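Local coordinates for protein B-agarase (Saccharophagus degradans, PDB 4BQ2) that hydrolyses agarose as a family 50 glycoside hydrolase, an exo-beta-agarase of a marine bacterium, at residues A502-P507 with T566-Y571; M573-Y578 with M611-A616. All coordinates share one frame; numbering follows the deposited sequence.

Contact 1 (A502-P507 with T566-Y571)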
loop_
_atom_site.group_PDB
_atom_site.type_symbol
_atom_site.label_atom_id
_atom_site.label_comp_id
_atom_site.label_asym_id
_atom_site.label_seq_id
_atom_site.Cartn_x
_atom_site.Cartn_y
_atom_site.Cartn_z
ATOM N N ALA A 502 5.588 -5.374 20.228
ATOM C CA ALA A 502 5.267 -5.559 18.799
ATOM C C ALA A 502 6.554 -5.392 18.006
ATOM O O ALA A 502 6.872 -6.185 17.140
ATOM C CB ALA A 502 4.219 -4.554 18.338
ATOM N N GLN A 503 7.288 -4.343 18.320
ATOM C CA GLN A 503 8.552 -4.055 17.634
ATOM C C GLN A 503 9.538 -5.240 17.693
ATOM O O GLN A 503 10.211 -5.579 16.685
ATOM C CB GLN A 503 9.187 -2.771 18.177
ATOM C CG GLN A 503 10.604 -2.582 17.628
ATOM C CD GLN A 503 10.959 -1.158 17.235
ATOM O OE1 GLN A 503 12.017 -0.662 17.629
ATOM N NE2 GLN A 503 10.122 -0.519 16.397
ATOM N N TYR A 504 9.591 -5.888 18.852
ATOM C CA TYR A 504 10.511 -7.020 19.069
ATOM C C TYR A 504 9.797 -8.357 18.968
ATOM O O TYR A 504 10.166 -9.349 19.619
ATOM C CB TYR A 504 11.277 -6.850 20.407
ATOM C CG TYR A 504 12.187 -5.654 20.332
ATOM C CD1 TYR A 504 13.258 -5.629 19.427
ATOM C CD2 TYR A 504 11.935 -4.512 21.080
ATOM C CE1 TYR A 504 14.072 -4.504 19.307
ATOM C CE2 TYR A 504 12.751 -3.383 20.983
ATOM C CZ TYR A 504 13.822 -3.395 20.096
ATOM O OH TYR A 504 14.620 -2.304 19.961
ATOM N N GLY A 505 8.767 -8.394 18.124
ATOM C CA GLY A 505 7.960 -9.608 17.998
ATOM C C GLY A 505 8.726 -10.828 17.520
ATOM O O GLY A 505 8.434 -11.940 17.952
ATOM N N ILE A 506 9.694 -10.641 16.612
ATOM C CA ILE A 506 10.489 -11.791 16.128
ATOM C C ILE A 506 11.366 -12.383 17.247
ATOM O O ILE A 506 11.343 -13.588 17.459
ATOM C CB ILE A 506 11.282 -11.477 14.826
ATOM C CG1 ILE A 506 10.297 -11.233 13.664
ATOM C CG2 ILE A 506 12.192 -12.645 14.449
ATOM C CD1 ILE A 506 10.975 -10.724 12.403
ATOM N N PRO A 507 12.139 -11.531 17.975
ATOM C CA PRO A 507 12.852 -12.075 19.139
ATOM C C PRO A 507 11.932 -12.725 20.170
ATOM O O PRO A 507 12.219 -13.819 20.622
ATOM C CB PRO A 507 13.544 -10.848 19.725
ATOM C CG PRO A 507 13.888 -10.058 18.511
ATOM C CD PRO A 507 12.656 -10.189 17.619
ATOM N N THR A 566 17.416 -4.789 30.147
ATOM C CA THR A 566 18.181 -5.952 29.688
ATOM C C THR A 566 17.412 -6.681 28.584
ATOM O O THR A 566 18.001 -6.992 27.543
ATOM C CB THR A 566 18.564 -6.934 30.839
ATOM O OG1 THR A 566 17.396 -7.272 31.587
ATOM C CG2 THR A 566 19.567 -6.306 31.789
ATOM N N LEU A 567 16.112 -6.940 28.800
ATOM C CA LEU A 567 15.286 -7.564 27.771
ATOM C C LEU A 567 15.280 -6.741 26.483
ATOM O O LEU A 567 15.517 -7.281 25.402
ATOM C CB LEU A 567 13.841 -7.821 28.262
ATOM C CG LEU A 567 13.650 -9.048 29.156
ATOM C CD1 LEU A 567 12.221 -9.096 29.689
ATOM C CD2 LEU A 567 14.013 -10.341 28.413
ATOM N N ARG A 568 15.098 -5.424 26.580
ATOM C CA ARG A 568 15.201 -4.601 25.375
ATOM C C ARG A 568 16.562 -4.741 24.641
ATOM O O ARG A 568 16.605 -4.918 23.407
ATOM C CB ARG A 568 14.926 -3.133 25.702
ATOM C CG ARG A 568 14.925 -2.255 24.479
ATOM C CD ARG A 568 14.755 -0.779 24.857
ATOM N NE ARG A 568 13.592 -0.590 25.727
ATOM C CZ ARG A 568 12.342 -0.428 25.296
ATOM N NH1 ARG A 568 12.080 -0.412 23.987
ATOM N NH2 ARG A 568 11.351 -0.287 26.176
ATOM N N ALA A 569 17.665 -4.668 25.391
ATOM C CA ALA A 569 19.007 -4.779 24.800
ATOM C C ALA A 569 19.161 -6.112 24.077
ATOM O O ALA A 569 19.727 -6.177 22.978
ATOM C CB ALA A 569 20.089 -4.629 25.870
ATOM N N ASP A 570 18.644 -7.164 24.690
ATOM C CA ASP A 570 18.681 -8.503 24.131
ATOM C C ASP A 570 17.798 -8.660 22.895
ATOM O O ASP A 570 18.218 -9.289 21.892
ATOM C CB ASP A 570 18.336 -9.557 25.199
ATOM C CG ASP A 570 19.452 -9.714 26.246
ATOM O OD1 ASP A 570 20.601 -9.338 25.946
ATOM O OD2 ASP A 570 19.182 -10.218 27.355
ATOM N N TYR A 571 16.586 -8.119 22.953
ATOM C CA TYR A 571 15.712 -8.203 21.787
ATOM C C TYR A 571 16.332 -7.414 20.636
ATOM O O TYR A 571 16.309 -7.877 19.495
ATOM C CB TYR A 571 14.334 -7.641 22.081
ATOM C CG TYR A 571 13.518 -8.352 23.135
ATOM C CD1 TYR A 571 13.781 -9.675 23.506
ATOM C CD2 TYR A 571 12.442 -7.691 23.741
ATOM C CE1 TYR A 571 12.985 -10.316 24.439
ATOM C CE2 TYR A 571 11.660 -8.311 24.699
ATOM C CZ TYR A 571 11.940 -9.625 25.045
ATOM O OH TYR A 571 11.163 -10.246 25.988
HETATM O O HOH W 1 13.830 -0.053 21.370
#

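Contact 2 (M573-Y578 with M611-A616)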
loop_
_atom_site.group_PDB
_atom_site.type_symbol
_atom_site.label_atom_id
_atom_site.label_comp_id
_atom_site.label_asym_id
_atom_site.label_seq_id
_atom_site.Cartn_x
_atom_site.Cartn_y
_atom_site.Cartn_z
ATOM N N MET A 573 19.577 -6.824 20.087
ATOM C CA MET A 573 20.692 -7.612 19.590
ATOM C C MET A 573 20.220 -8.768 18.670
ATOM O O MET A 573 20.824 -9.022 17.608
ATOM C CB MET A 573 21.517 -8.167 20.778
ATOM C CG MET A 573 22.483 -9.282 20.394
ATOM S SD MET A 573 23.466 -9.864 21.789
ATOM C CE MET A 573 22.331 -11.080 22.454
ATOM N N LEU A 574 19.169 -9.464 19.095
ATOM C CA LEU A 574 18.619 -10.610 18.350
ATOM C C LEU A 574 17.953 -10.176 17.028
ATOM O O LEU A 574 18.090 -10.856 15.986
ATOM C CB LEU A 574 17.614 -11.390 19.203
ATOM C CG LEU A 574 18.178 -11.949 20.522
ATOM C CD1 LEU A 574 17.122 -12.727 21.277
ATOM C CD2 LEU A 574 19.431 -12.772 20.305
ATOM N N LEU A 575 17.225 -9.060 17.082
ATOM C CA LEU A 575 16.615 -8.499 15.867
ATOM C C LEU A 575 17.700 -8.091 14.865
ATOM O O LEU A 575 17.564 -8.363 13.674
ATOM C CB LEU A 575 15.660 -7.316 16.165
ATOM C CG LEU A 575 14.779 -6.842 14.979
ATOM C CD1 LEU A 575 14.028 -8.015 14.327
ATOM C CD2 LEU A 575 13.809 -5.746 15.373
ATOM N N SER A 576 18.766 -7.448 15.350
ATOM C CA SER A 576 19.857 -7.050 14.502
ATOM C C SER A 576 20.451 -8.247 13.838
ATOM O O SER A 576 20.682 -8.225 12.635
ATOM C CB SER A 576 20.943 -6.278 15.269
ATOM O OG SER A 576 20.510 -4.956 15.541
ATOM N N ALA A 577 20.693 -9.307 14.607
ATOM C CA ALA A 577 21.338 -10.480 14.046
ATOM C C ALA A 577 20.461 -11.178 13.000
ATOM O O ALA A 577 20.961 -11.614 11.940
ATOM C CB ALA A 577 21.764 -11.437 15.154
ATOM N N TYR A 578 19.159 -11.255 13.280
ATOM C CA TYR A 578 18.185 -11.804 12.334
ATOM C C TYR A 578 18.193 -11.000 11.005
ATOM O O TYR A 578 18.342 -11.571 9.908
ATOM C CB TYR A 578 16.767 -11.798 12.953
ATOM C CG TYR A 578 15.689 -12.265 11.962
ATOM C CD1 TYR A 578 15.467 -13.634 11.728
ATOM C CD2 TYR A 578 14.938 -11.349 11.227
ATOM C CE1 TYR A 578 14.507 -14.070 10.797
ATOM C CE2 TYR A 578 13.971 -11.782 10.306
ATOM C CZ TYR A 578 13.771 -13.142 10.083
ATOM O OH TYR A 578 12.796 -13.594 9.174
ATOM N N MET A 611 14.493 0.212 13.672
ATOM C CA MET A 611 15.817 0.686 13.286
ATOM C C MET A 611 16.876 -0.406 13.165
ATOM O O MET A 611 17.799 -0.269 12.389
ATOM C CB MET A 611 16.284 1.817 14.200
ATOM C CG MET A 611 16.957 2.965 13.449
ATOM S SD MET A 611 16.051 3.692 12.044
ATOM C CE MET A 611 14.986 4.920 12.797
ATOM N N GLU A 612 16.750 -1.489 13.926
ATOM C CA GLU A 612 17.730 -2.554 13.849
ATOM C C GLU A 612 17.742 -3.154 12.441
ATOM O O GLU A 612 18.790 -3.539 11.925
ATOM C CB GLU A 612 17.439 -3.648 14.882
ATOM C CG GLU A 612 17.663 -3.184 16.321
ATOM C CD GLU A 612 16.449 -2.595 17.022
ATOM O OE1 GLU A 612 15.427 -2.228 16.371
ATOM O OE2 GLU A 612 16.519 -2.522 18.288
ATOM N N VAL A 613 16.563 -3.207 11.827
ATOM C CA VAL A 613 16.386 -3.802 10.519
ATOM C C VAL A 613 16.821 -2.813 9.434
ATOM O O VAL A 613 17.442 -3.211 8.421
ATOM C CB VAL A 613 14.911 -4.227 10.337
ATOM C CG1 VAL A 613 14.691 -4.784 8.949
ATOM C CG2 VAL A 613 14.566 -5.301 11.360
ATOM N N VAL A 614 16.525 -1.536 9.653
ATOM C CA VAL A 614 16.956 -0.499 8.724
ATOM C C VAL A 614 18.491 -0.464 8.670
ATOM O O VAL A 614 19.076 -0.397 7.596
ATOM C CB VAL A 614 16.419 0.892 9.112
ATOM C CG1 VAL A 614 16.881 1.910 8.094
ATOM C CG2 VAL A 614 14.875 0.918 9.172
ATOM N N LYS A 615 19.146 -0.550 9.824
ATOM C CA LYS A 615 20.629 -0.478 9.837
ATOM C C LYS A 615 21.266 -1.695 9.151
ATOM O O LYS A 615 22.286 -1.575 8.457
ATOM C CB LYS A 615 21.125 -0.315 11.264
ATOM C CG LYS A 615 20.863 1.098 11.788
ATOM C CD LYS A 615 21.060 1.181 13.298
ATOM C CE LYS A 615 21.213 2.616 13.776
ATOM N NZ LYS A 615 21.256 2.669 15.266
ATOM N N ALA A 616 20.614 -2.845 9.297
ATOM C CA ALA A 616 21.016 -4.068 8.603
ATOM C C ALA A 616 20.947 -3.878 7.092
ATOM O O ALA A 616 21.877 -4.247 6.375
ATOM C CB ALA A 616 20.161 -5.265 9.055
HETATM O O HOH W 2 21.228 -3.626 13.162
#

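Contact 1 (A502-P507 with T566-Y571)
Y504, with Q503 CG 4.0 Å above one face of its ring, meets the beta carbon of Y571 obliquely. Y504 CG and Y571 CB are 3.4 Å apart. Y504 sits at the junction of two short helices. It has left the helical path of 500-503 and takes the N-cap position of 505-511. Its CG lies opposite the carbonyl carbon (chi1 -66°), and from there the ring reaches across to helix 565-593. The planes of the Y504 and Y571 rings are inclined at 40°, with centroids 5.9 Å apart. The outer part of the Y504 ring passes the aliphatic chain of R568, where Y504 CE2 is 4.3 Å from R568 CG. Water 1 then joins the polar ends. It donates to Y504 OH at 2.8 Å and accepts from R568 NH1 at 3.2 Å, in the planes of both groups. Y504 OH is also hydrogen-bonded to E612 OE2, and R568 forms a salt bridge with D500. Further on, P507 in the first turn of its helix sets CG 3.4 Å from Y571 O, while its CB meets the Y571 ring. The contact seats the kink between helices 500-503 and 505-511 on the first turns of helix 565-593, whose D570 is held from helix 519-532 by K531 and Y532.

Contact 2 (M573-Y578 with M611-A616)
L575 and V613 make the apolar part of this contact. L575 CG lies 3.9 Å from V613 CG2, and both leucine methyls also lie near that same valine branch. CG of L575 is anti to the backbone N (chi1 -169°), which carries the isobutyl group over to helix 611-620. The side chain of E612 runs at about a right angle to L575, and its OE1 comes 4.0 Å from L575 CD2. E612 also meets S576 through its aliphatic carbons: S576 OG is 3.4 Å from E612 CB and equally close to E612 CG. The two segments are helical, and their axes approach to 8.3 Å at a crossing angle of -33°. They run in roughly the same direction, and the backbones come nearest at S576 and E612. Helix 611-620 leads into strand 624-627 of a mixed sheet, consistent with the alternating strands and helices of the (beta/alpha)8 barrel expected of family 50. The polar link across the helices is water 2. It is 2.8 Å from S576 OG and donates to the backbone E612 O at 2.7 Å. S576 OG also has a weak bond to S572 O, one turn earlier in its own helix. The E612 chain bends at chi2 (91°), and its OE2 is hydrogen-bonded to S572 OG besides the Y504 hydroxyl. One turn after V613, A616 packs on A579 and F583 of helix 565-593.

Contacts 1 and 2 share helix 565-593, which contributes 566-571 to the first and 573-578 to the second. Their centres are about 10 Å apart. Segment 502-507 comes first in the chain, then the long helix, then 611-616. The bond between Y504 and E612 joins the two contacts directly, and P507 and I506 pack on L575 and Y578. One continuous helix thus connects the kinked helix pair at 500-511 to helix 611-620, and so ties outlying helices to what is probably the barrel core. All four segments lie in the beta-galactosidase-like part of the chain, whereas the calcium-binding residues lie in the N-terminal carbohydrate-binding-like domain.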